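Local atomic coordinates of triosephosphate isomerase (Trichomonas vaginalis, PDB entry 4O4V), a protein that probably catalyses the interconversion of D-glyceraldehyde 3-phosphate and dihydroxyacetone phosphate in glycolysis and gluconeogenesis, working as a homodimer. Residues R2-W10 against F241-S251; A182-L193 against A202-G210. One frame throughout, in Å; residues are numbered along the deposited sequence.

Contact 1: R2-W10 against F241-S251; sequences RTFFVGGNW and FINIVNSNVHS. With NA (sodium ion), chain B.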
loop_
_atom_site.group_PDB
_atom_site.type_symbol
_atom_site.label_atom_id
_atom_site.label_comp_id
_atom_site.label_asym_id
_atom_site.label_seq_id
_atom_site.Cartn_x
_atom_site.Cartn_y
_atom_site.Cartn_z
ATOM N N ARG A 2 30.989 12.800 2.157
ATOM C CA ARG A 2 29.742 12.047 1.996
ATOM C C ARG A 2 29.610 11.589 0.563
ATOM O O ARG A 2 29.854 12.354 -0.359
ATOM C CB ARG A 2 28.577 12.946 2.341
ATOM C CG ARG A 2 28.534 13.356 3.801
ATOM C CD ARG A 2 27.315 14.171 4.137
ATOM N NE ARG A 2 27.247 15.439 3.449
ATOM C CZ ARG A 2 27.781 16.573 3.862
ATOM N NH1 ARG A 2 28.543 16.625 4.954
ATOM N NH2 ARG A 2 27.590 17.668 3.159
ATOM N N THR A 3 29.200 10.358 0.339
ATOM C CA THR A 3 28.977 9.892 -1.028
ATOM C C THR A 3 27.676 10.492 -1.548
ATOM O O THR A 3 26.628 10.409 -0.901
ATOM C CB THR A 3 28.920 8.382 -1.065
ATOM O OG1 THR A 3 30.158 7.880 -0.562
ATOM C CG2 THR A 3 28.716 7.877 -2.466
ATOM N N PHE A 4 27.730 11.070 -2.738
ATOM C CA PHE A 4 26.552 11.612 -3.424
ATOM C C PHE A 4 25.528 10.503 -3.591
ATOM O O PHE A 4 25.887 9.357 -3.873
ATOM C CB PHE A 4 26.971 12.179 -4.782
ATOM C CG PHE A 4 26.008 13.195 -5.378
ATOM C CD1 PHE A 4 26.035 14.507 -4.971
ATOM C CD2 PHE A 4 25.124 12.863 -6.401
ATOM C CE1 PHE A 4 25.258 15.472 -5.544
ATOM C CE2 PHE A 4 24.327 13.834 -6.971
ATOM C CZ PHE A 4 24.394 15.135 -6.548
ATOM N N PHE A 5 24.261 10.858 -3.447
ATOM C CA PHE A 5 23.173 9.862 -3.386
ATOM C C PHE A 5 22.058 10.286 -4.309
ATOM O O PHE A 5 21.536 11.391 -4.171
ATOM C CB PHE A 5 22.681 9.784 -1.938
ATOM C CG PHE A 5 21.635 8.729 -1.686
ATOM C CD1 PHE A 5 20.297 8.947 -2.028
ATOM C CD2 PHE A 5 21.982 7.530 -1.096
ATOM C CE1 PHE A 5 19.337 7.977 -1.772
ATOM C CE2 PHE A 5 21.020 6.558 -0.858
ATOM C CZ PHE A 5 19.699 6.800 -1.194
ATOM N N VAL A 6 21.637 9.400 -5.196
ATOM C CA VAL A 6 20.500 9.671 -6.085
ATOM C C VAL A 6 19.500 8.565 -5.981
ATOM O O VAL A 6 19.793 7.394 -6.311
ATOM C CB VAL A 6 20.966 9.914 -7.543
ATOM C CG1 VAL A 6 19.763 10.132 -8.470
ATOM C CG2 VAL A 6 21.951 11.106 -7.611
ATOM N N GLY A 7 18.307 8.916 -5.520
ATOM C CA GLY A 7 17.168 8.007 -5.474
ATOM C C GLY A 7 16.209 8.314 -6.582
ATOM O O GLY A 7 15.820 9.475 -6.768
ATOM N N GLY A 8 15.830 7.327 -7.357
ATOM C CA GLY A 8 14.784 7.460 -8.354
ATOM C C GLY A 8 13.455 7.008 -7.799
ATOM O O GLY A 8 13.257 5.784 -7.651
ATOM N N ASN A 9 12.520 7.903 -7.559
ATOM C CA ASN A 9 11.198 7.540 -7.047
ATOM C C ASN A 9 10.233 7.425 -8.220
ATOM O O ASN A 9 9.767 8.433 -8.746
ATOM C CB ASN A 9 10.728 8.606 -6.065
ATOM C CG ASN A 9 9.379 8.299 -5.476
ATOM O OD1 ASN A 9 8.857 7.180 -5.619
ATOM N ND2 ASN A 9 8.819 9.254 -4.771
ATOM N N TRP A 10 9.927 6.202 -8.625
ATOM C CA TRP A 10 8.958 5.984 -9.703
ATOM C C TRP A 10 7.555 6.416 -9.326
ATOM O O TRP A 10 6.722 6.589 -10.218
ATOM C CB TRP A 10 8.913 4.520 -10.103
ATOM C CG TRP A 10 10.152 4.000 -10.768
ATOM C CD1 TRP A 10 11.363 4.615 -10.922
ATOM C CD2 TRP A 10 10.282 2.699 -11.345
ATOM N NE1 TRP A 10 12.246 3.755 -11.564
ATOM C CE2 TRP A 10 11.595 2.583 -11.842
ATOM C CE3 TRP A 10 9.398 1.623 -11.508
ATOM C CZ2 TRP A 10 12.062 1.415 -12.477
ATOM C CZ3 TRP A 10 9.870 0.463 -12.137
ATOM C CH2 TRP A 10 11.179 0.380 -12.616
ATOM N N PHE A 241 17.263 10.390 -16.131
ATOM C CA PHE A 241 17.708 9.943 -14.829
ATOM C C PHE A 241 19.222 9.775 -14.808
ATOM O O PHE A 241 19.872 10.086 -13.810
ATOM C CB PHE A 241 17.021 8.619 -14.457
ATOM C CG PHE A 241 17.315 8.143 -13.071
ATOM C CD1 PHE A 241 16.953 8.921 -11.966
ATOM C CD2 PHE A 241 17.999 6.944 -12.843
ATOM C CE1 PHE A 241 17.223 8.508 -10.678
ATOM C CE2 PHE A 241 18.254 6.519 -11.548
ATOM C CZ PHE A 241 17.883 7.290 -10.462
ATOM N N ILE A 242 19.814 9.304 -15.901
ATOM C CA ILE A 242 21.252 9.039 -15.916
ATOM C C ILE A 242 22.039 10.355 -15.827
ATOM O O ILE A 242 23.079 10.419 -15.193
ATOM C CB ILE A 242 21.640 8.173 -17.146
ATOM C CG1 ILE A 242 20.730 6.925 -17.184
ATOM C CG2 ILE A 242 23.118 7.861 -17.100
ATOM C CD1 ILE A 242 20.668 6.132 -15.875
ATOM N N ASN A 243 21.564 11.402 -16.506
ATOM C CA ASN A 243 22.180 12.708 -16.370
ATOM C C ASN A 243 22.197 13.149 -14.931
ATOM O O ASN A 243 23.174 13.717 -14.449
ATOM C CB ASN A 243 21.434 13.757 -17.192
ATOM C CG ASN A 243 21.460 13.468 -18.642
ATOM O OD1 ASN A 243 20.716 12.617 -19.132
ATOM N ND2 ASN A 243 22.311 14.174 -19.366
ATOM N N ILE A 244 21.111 12.911 -14.219
ATOM C CA ILE A 244 21.006 13.299 -12.823
ATOM C C ILE A 244 21.965 12.475 -11.955
ATOM O O ILE A 244 22.643 13.022 -11.101
ATOM C CB ILE A 244 19.554 13.229 -12.340
ATOM C CG1 ILE A 244 18.660 14.153 -13.166
ATOM C CG2 ILE A 244 19.472 13.562 -10.898
ATOM C CD1 ILE A 244 17.163 13.893 -13.025
ATOM N N VAL A 245 21.999 11.159 -12.155
ATOM C CA VAL A 245 22.974 10.319 -11.461
ATOM C C VAL A 245 24.394 10.859 -11.654
ATOM O O VAL A 245 25.202 10.952 -10.704
ATOM C CB VAL A 245 22.866 8.871 -11.963
ATOM C CG1 VAL A 245 24.066 8.043 -11.532
ATOM C CG2 VAL A 245 21.541 8.276 -11.482
ATOM N N ASN A 246 24.693 11.255 -12.875
ATOM C CA ASN A 246 26.029 11.688 -13.254
ATOM C C ASN A 246 26.369 13.115 -12.851
ATOM O O ASN A 246 27.520 13.546 -12.982
ATOM C CB ASN A 246 26.245 11.457 -14.753
ATOM C CG ASN A 246 26.424 9.982 -15.078
ATOM O OD1 ASN A 246 26.662 9.194 -14.177
ATOM N ND2 ASN A 246 26.294 9.613 -16.338
ATOM N N SER A 247 25.399 13.841 -12.294
ATOM C CA SER A 247 25.655 15.188 -11.790
ATOM C C SER A 247 26.576 15.174 -10.575
ATOM O O SER A 247 27.064 16.219 -10.164
ATOM C CB SER A 247 24.340 15.902 -11.477
ATOM O OG SER A 247 23.707 15.384 -10.333
ATOM N N ASN A 248 26.812 14.000 -9.983
ATOM C CA ASN A 248 27.685 13.873 -8.815
ATOM C C ASN A 248 29.066 14.455 -9.070
ATOM O O ASN A 248 29.735 14.913 -8.136
ATOM C CB ASN A 248 27.832 12.415 -8.368
ATOM C CG ASN A 248 28.732 11.586 -9.289
ATOM O OD1 ASN A 248 29.961 11.612 -9.158
ATOM N ND2 ASN A 248 28.134 10.854 -10.218
ATOM N N VAL A 249 29.503 14.484 -10.328
ATOM C CA VAL A 249 30.835 14.980 -10.627
ATOM C C VAL A 249 30.946 16.479 -10.389
ATOM O O VAL A 249 32.062 16.996 -10.305
ATOM C CB VAL A 249 31.262 14.631 -12.057
ATOM C CG1 VAL A 249 31.230 13.112 -12.284
ATOM C CG2 VAL A 249 30.424 15.356 -13.087
ATOM N N HIS A 250 29.830 17.192 -10.235
ATOM C CA HIS A 250 29.834 18.625 -9.942
ATOM C C HIS A 250 29.729 18.934 -8.467
ATOM O O HIS A 250 29.804 20.090 -8.077
ATOM C CB HIS A 250 28.712 19.331 -10.691
ATOM C CG HIS A 250 28.803 19.136 -12.157
ATOM N ND1 HIS A 250 29.736 19.796 -12.930
ATOM C CD2 HIS A 250 28.135 18.310 -12.988
ATOM C CE1 HIS A 250 29.607 19.403 -14.185
ATOM N NE2 HIS A 250 28.635 18.512 -14.248
ATOM N N SER A 251 29.550 17.917 -7.640
ATOM C CA SER A 251 29.431 18.103 -6.206
ATOM C C SER A 251 30.785 17.847 -5.593
ATOM O O SER A 251 31.376 16.803 -5.791
ATOM C CB SER A 251 28.373 17.150 -5.639
ATOM O OG SER A 251 28.085 17.436 -4.278
HETATM NA NA NA B . 26.694 19.173 -3.417
HETATM O O HOH W 1 28.161 18.941 -1.557
#

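Contact 2: A182-L193 against A202-G210; sequences AQEMCKVIRDIL and ANKVRILYG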
loop_
_atom_site.group_PDB
_atom_site.type_symbol
_atom_site.label_atom_id
_atom_site.label_comp_id
_atom_site.label_asym_id
_atom_site.label_seq_id
_atom_site.Cartn_x
_atom_site.Cartn_y
_atom_site.Cartn_z
ATOM N N ALA A 182 17.191 25.581 -2.610
ATOM C CA ALA A 182 17.579 24.212 -2.316
ATOM C C ALA A 182 18.753 24.174 -1.333
ATOM O O ALA A 182 18.742 23.467 -0.324
ATOM C CB ALA A 182 17.938 23.472 -3.595
ATOM N N GLN A 183 19.793 24.935 -1.645
ATOM C CA GLN A 183 20.971 24.990 -0.789
ATOM C C GLN A 183 20.595 25.476 0.597
ATOM O O GLN A 183 21.012 24.910 1.599
ATOM C CB GLN A 183 22.016 25.917 -1.410
ATOM C CG GLN A 183 23.096 26.416 -0.462
ATOM C CD GLN A 183 23.870 25.307 0.194
ATOM O OE1 GLN A 183 24.072 24.218 -0.362
ATOM N NE2 GLN A 183 24.340 25.590 1.410
ATOM N N GLU A 184 19.804 26.537 0.666
ATOM C CA GLU A 184 19.468 27.106 1.957
ATOM C C GLU A 184 18.731 26.126 2.850
ATOM O O GLU A 184 19.018 26.033 4.038
ATOM C CB GLU A 184 18.604 28.365 1.795
ATOM N N MET A 185 17.787 25.385 2.295
ATOM C CA MET A 185 17.014 24.455 3.132
ATOM C C MET A 185 17.798 23.221 3.507
ATOM O O MET A 185 17.652 22.715 4.613
ATOM C CB MET A 185 15.687 24.079 2.469
ATOM C CG MET A 185 14.720 25.269 2.344
ATOM S SD MET A 185 14.394 26.178 3.849
ATOM C CE MET A 185 13.351 25.012 4.704
ATOM N N CYS A 186 18.659 22.728 2.614
ATOM C CA CYS A 186 19.532 21.609 2.995
ATOM C C CYS A 186 20.481 22.012 4.103
ATOM O O CYS A 186 20.718 21.229 5.040
ATOM C CB CYS A 186 20.250 21.060 1.768
ATOM S SG CYS A 186 19.147 20.193 0.606
ATOM N N LYS A 187 20.992 23.240 4.050
ATOM C CA LYS A 187 21.827 23.760 5.131
ATOM C C LYS A 187 21.039 23.915 6.443
ATOM O O LYS A 187 21.536 23.587 7.521
ATOM C CB LYS A 187 22.430 25.102 4.708
ATOM C CG LYS A 187 23.285 25.781 5.786
ATOM C CD LYS A 187 24.375 24.930 6.387
ATOM C CE LYS A 187 25.358 25.802 7.207
ATOM N NZ LYS A 187 26.278 24.940 8.004
ATOM N N VAL A 188 19.795 24.383 6.360
ATOM C CA VAL A 188 18.965 24.465 7.551
ATOM C C VAL A 188 18.856 23.089 8.225
ATOM O O VAL A 188 18.999 22.963 9.442
ATOM C CB VAL A 188 17.555 25.000 7.176
ATOM C CG1 VAL A 188 16.516 24.631 8.242
ATOM C CG2 VAL A 188 17.577 26.523 6.955
ATOM N N ILE A 189 18.601 22.046 7.435
ATOM C CA ILE A 189 18.480 20.714 8.007
ATOM C C ILE A 189 19.801 20.246 8.646
ATOM O O ILE A 189 19.809 19.693 9.731
ATOM C CB ILE A 189 17.981 19.725 6.930
ATOM C CG1 ILE A 189 16.548 20.079 6.497
ATOM C CG2 ILE A 189 18.046 18.298 7.459
ATOM C CD1 ILE A 189 16.105 19.441 5.229
ATOM N N ARG A 190 20.901 20.473 7.944
ATOM C CA ARG A 190 22.193 20.063 8.492
ATOM C C ARG A 190 22.472 20.761 9.810
ATOM O O ARG A 190 22.979 20.128 10.746
ATOM C CB ARG A 190 23.330 20.309 7.504
ATOM C CG ARG A 190 24.586 19.497 7.833
ATOM C CD ARG A 190 25.703 19.578 6.817
ATOM N NE ARG A 190 25.221 19.279 5.468
ATOM C CZ ARG A 190 24.909 18.069 5.001
ATOM N NH1 ARG A 190 25.066 16.992 5.692
ATOM N NH2 ARG A 190 24.395 17.975 3.763
ATOM N N ASP A 191 22.125 22.036 9.902
ATOM C CA ASP A 191 22.348 22.764 11.149
ATOM C C ASP A 191 21.437 22.297 12.278
ATOM O O ASP A 191 21.848 22.291 13.447
ATOM C CB ASP A 191 22.215 24.257 10.919
ATOM C CG ASP A 191 23.394 24.839 10.161
ATOM O OD1 ASP A 191 24.468 24.186 10.069
ATOM O OD2 ASP A 191 23.232 25.981 9.669
ATOM N N ILE A 192 20.214 21.899 11.969
ATOM C CA ILE A 192 19.351 21.308 12.986
ATOM C C ILE A 192 19.995 20.014 13.519
ATOM O O ILE A 192 20.056 19.777 14.729
ATOM C CB ILE A 192 17.957 21.016 12.417
ATOM C CG1 ILE A 192 17.201 22.315 12.108
ATOM C CG2 ILE A 192 17.157 20.139 13.381
ATOM C CD1 ILE A 192 16.107 22.164 11.069
ATOM N N LEU A 193 20.430 19.146 12.611
ATOM C CA LEU A 193 21.124 17.941 13.037
ATOM C C LEU A 193 22.317 18.286 13.913
ATOM O O LEU A 193 22.518 17.688 14.974
ATOM C CB LEU A 193 21.606 17.104 11.850
ATOM C CG LEU A 193 20.514 16.514 10.964
ATOM C CD1 LEU A 193 21.174 15.771 9.815
ATOM C CD2 LEU A 193 19.602 15.572 11.752
ATOM N N ALA A 202 25.838 15.229 11.761
ATOM C CA ALA A 202 25.490 16.196 10.736
ATOM C C ALA A 202 26.428 16.093 9.557
ATOM O O ALA A 202 25.993 16.312 8.391
ATOM C CB ALA A 202 25.507 17.582 11.323
ATOM N N ASN A 203 27.697 15.806 9.799
ATOM C CA ASN A 203 28.671 15.749 8.722
ATOM C C ASN A 203 28.580 14.489 7.877
ATOM O O ASN A 203 29.158 14.468 6.779
ATOM C CB ASN A 203 30.104 15.904 9.256
ATOM C CG ASN A 203 30.447 17.344 9.513
ATOM O OD1 ASN A 203 29.991 18.222 8.791
ATOM N ND2 ASN A 203 31.187 17.614 10.573
ATOM N N LYS A 204 27.919 13.458 8.372
ATOM C CA LYS A 204 27.825 12.205 7.608
ATOM C C LYS A 204 26.478 11.986 6.942
ATOM O O LYS A 204 26.395 11.239 5.960
ATOM C CB LYS A 204 28.224 10.986 8.452
ATOM C CG LYS A 204 27.271 10.579 9.488
ATOM C CD LYS A 204 27.857 9.388 10.286
ATOM C CE LYS A 204 26.897 8.812 11.321
ATOM N NZ LYS A 204 27.583 7.729 12.110
ATOM N N VAL A 205 25.410 12.578 7.447
ATOM C CA VAL A 205 24.072 12.327 6.864
ATOM C C VAL A 205 23.927 13.021 5.515
ATOM O O VAL A 205 24.139 14.235 5.382
ATOM C CB VAL A 205 22.964 12.776 7.852
ATOM C CG1 VAL A 205 21.570 12.690 7.231
ATOM C CG2 VAL A 205 22.999 11.909 9.081
ATOM N N ARG A 206 23.532 12.243 4.508
ATOM C CA ARG A 206 23.194 12.818 3.217
ATOM C C ARG A 206 21.818 13.469 3.295
ATOM O O ARG A 206 20.831 12.875 3.751
ATOM C CB ARG A 206 23.211 11.767 2.104
ATOM C CG ARG A 206 24.590 11.409 1.558
ATOM C CD ARG A 206 25.382 10.459 2.423
ATOM N NE ARG A 206 24.727 9.156 2.622
ATOM C CZ ARG A 206 24.749 8.153 1.749
ATOM N NH1 ARG A 206 25.410 8.252 0.596
ATOM N NH2 ARG A 206 24.161 7.004 2.061
ATOM N N ILE A 207 21.797 14.701 2.801
ATOM C CA ILE A 207 20.592 15.516 2.693
ATOM C C ILE A 207 20.349 15.781 1.215
ATOM O O ILE A 207 21.203 16.327 0.511
ATOM C CB ILE A 207 20.689 16.813 3.501
ATOM C CG1 ILE A 207 21.014 16.492 4.966
ATOM C CG2 ILE A 207 19.365 17.604 3.392
ATOM C CD1 ILE A 207 21.356 17.710 5.802
ATOM N N LEU A 208 19.192 15.355 0.725
ATOM C CA LEU A 208 18.858 15.391 -0.687
ATOM C C LEU A 208 17.892 16.500 -0.994
ATOM O O LEU A 208 17.050 16.871 -0.177
ATOM C CB LEU A 208 18.166 14.097 -1.138
ATOM C CG LEU A 208 18.745 12.786 -0.625
ATOM C CD1 LEU A 208 17.913 11.632 -1.170
ATOM C CD2 LEU A 208 20.218 12.654 -0.999
ATOM N N TYR A 209 17.971 17.030 -2.200
ATOM C CA TYR A 209 16.930 17.904 -2.746
ATOM C C TYR A 209 15.912 17.070 -3.494
ATOM O O TYR A 209 16.247 16.271 -4.374
ATOM C CB TYR A 209 17.547 18.950 -3.662
ATOM C CG TYR A 209 16.510 19.887 -4.237
ATOM C CD1 TYR A 209 15.774 20.746 -3.426
ATOM C CD2 TYR A 209 16.221 19.875 -5.585
ATOM C CE1 TYR A 209 14.826 21.619 -3.955
ATOM C CE2 TYR A 209 15.251 20.743 -6.137
ATOM C CZ TYR A 209 14.564 21.607 -5.296
ATOM O OH TYR A 209 13.618 22.470 -5.791
ATOM N N GLY A 210 14.657 17.215 -3.073
ATOM C CA GLY A 210 13.531 16.459 -3.589
ATOM C C GLY A 210 12.497 17.296 -4.293
ATOM O O GLY A 210 11.343 16.859 -4.436
#

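Contact 1: R2-W10 against F241-S251
The seam of the TIM barrel, where the C-terminal helix 240-246 and its 3-10 extension lie back over the first strand, is packed by Phe4, Val6 and Gly8 against Phe241, Val245, Asn248 and Ser251. Strand 5-9 and helix 241-246 run nearly antiparallel, at 160°, with their axes 8.8 Å apart. Phe4 fills the angle between strand and 3-10 turn. Its CG stands anti to the backbone N (chi1 -159°), which sends the ring across the chain of Asn248: CA of Asn248 sits over one face, 3.8 Å from the centroid of the Phe4 ring, a CH-pi contact, and Asn248 CB comes to 3.4 Å from Phe4 CD2. Ser251 CB approaches the same ring obliquely, 3.5 Å from Phe4 CE1. Ser251 OG turns to the sodium ion at 2.4 Å; water 1 and the carbonyl oxygens of Ala222, Cys224 and Val227 complete the site, so the ion joins the end of the chain to the last residue of helix 218-222 and the loop that follows. In this eightfold beta/alpha barrel strand 5-9 hydrogen-bonds to strands 37-41 and 229-232, and the residues facing outward from it meet the helix. Val6 does so with CG1, 3.7 Å from Phe241 CE1, the two side chains lying alongside and pointing opposite ways. Phe241 in turn presses CE1 to 3.5 Å from Gly8 CA, ring against bare backbone. Behind this apolar row Ile244 O takes two donors, Ser247 N and Ser247 OG, the hydroxyl arriving on a lone pair in the carbonyl plane. The Asn248 amide gives ND2 to Val245 O in a nearly straight bond (172°); ND2 also donates to Glu33 O, while OD1 accepts from Asn35 N.

Contact 2: A182-L193 against A202-G210
Arg190 reaches from helix 179-197 across Ile207 to the end of helix 199-204 and the residues leading into strand 207-209. Its CB lies 3.7 Å from Ile207 CD1. CG passes 3.5 Å from Ala202 O, with Ala202 CB a little farther off, and CD stays beside the same carbonyl. A bend at chi3 (-52°) then lays the guanidinium over Ile207, whose CD1 covers one face, 3.7 Å from Arg190 CZ. At the tip NH1 donates twice in the guanidinium plane, to Ala202 O and to Val205 O, both at 2.9 Å from Arg190 NH1 and both nearly along the C=O axis. NE and NH2 form salt bridges to Asp226 and Asp228, a pair of carboxylates that probably keeps the buried group charged. This is the helix-to-next-strand step of a beta/alpha barrel: helix 182-193 runs back at 159° to strand 207-209. Ile207 CD1 also wedges against the helix backbone, 3.5 Å from Arg190 N, and against Ile189 CG2, while its CG2 meets Cys186 SG. Farther along the strand Ala182 CB lies over one face of the Tyr209 ring in a CH-pi contact, 3.8 Å from the ring centroid; at the other end Leu193 CD1 rests on Val205.

From the N terminus the chain enters the barrel through strand 5-9, makes the successive beta/alpha units, comes back as strand 229-232 beside strand 5-9 and then lays its last helix over it, where contact 1 closes a loop of 230 residues. Contact 2 is nested inside it: helix 179-197 turns through the short helix 199-204 and meets strand 207-209 after only eight intervening residues. The centres of the two contacts lie about 16 Å apart on the same sheet, and strand 229-232 stands between strands 207-209 and 5-9. The N-terminal residues bridge them directly: Arg2 NH1 probably hydrogen-bonds to Asn203 O and Arg206 NH1 to Thr3 O. The Asp228 met by Arg190 also forms a salt bridge with Arg2.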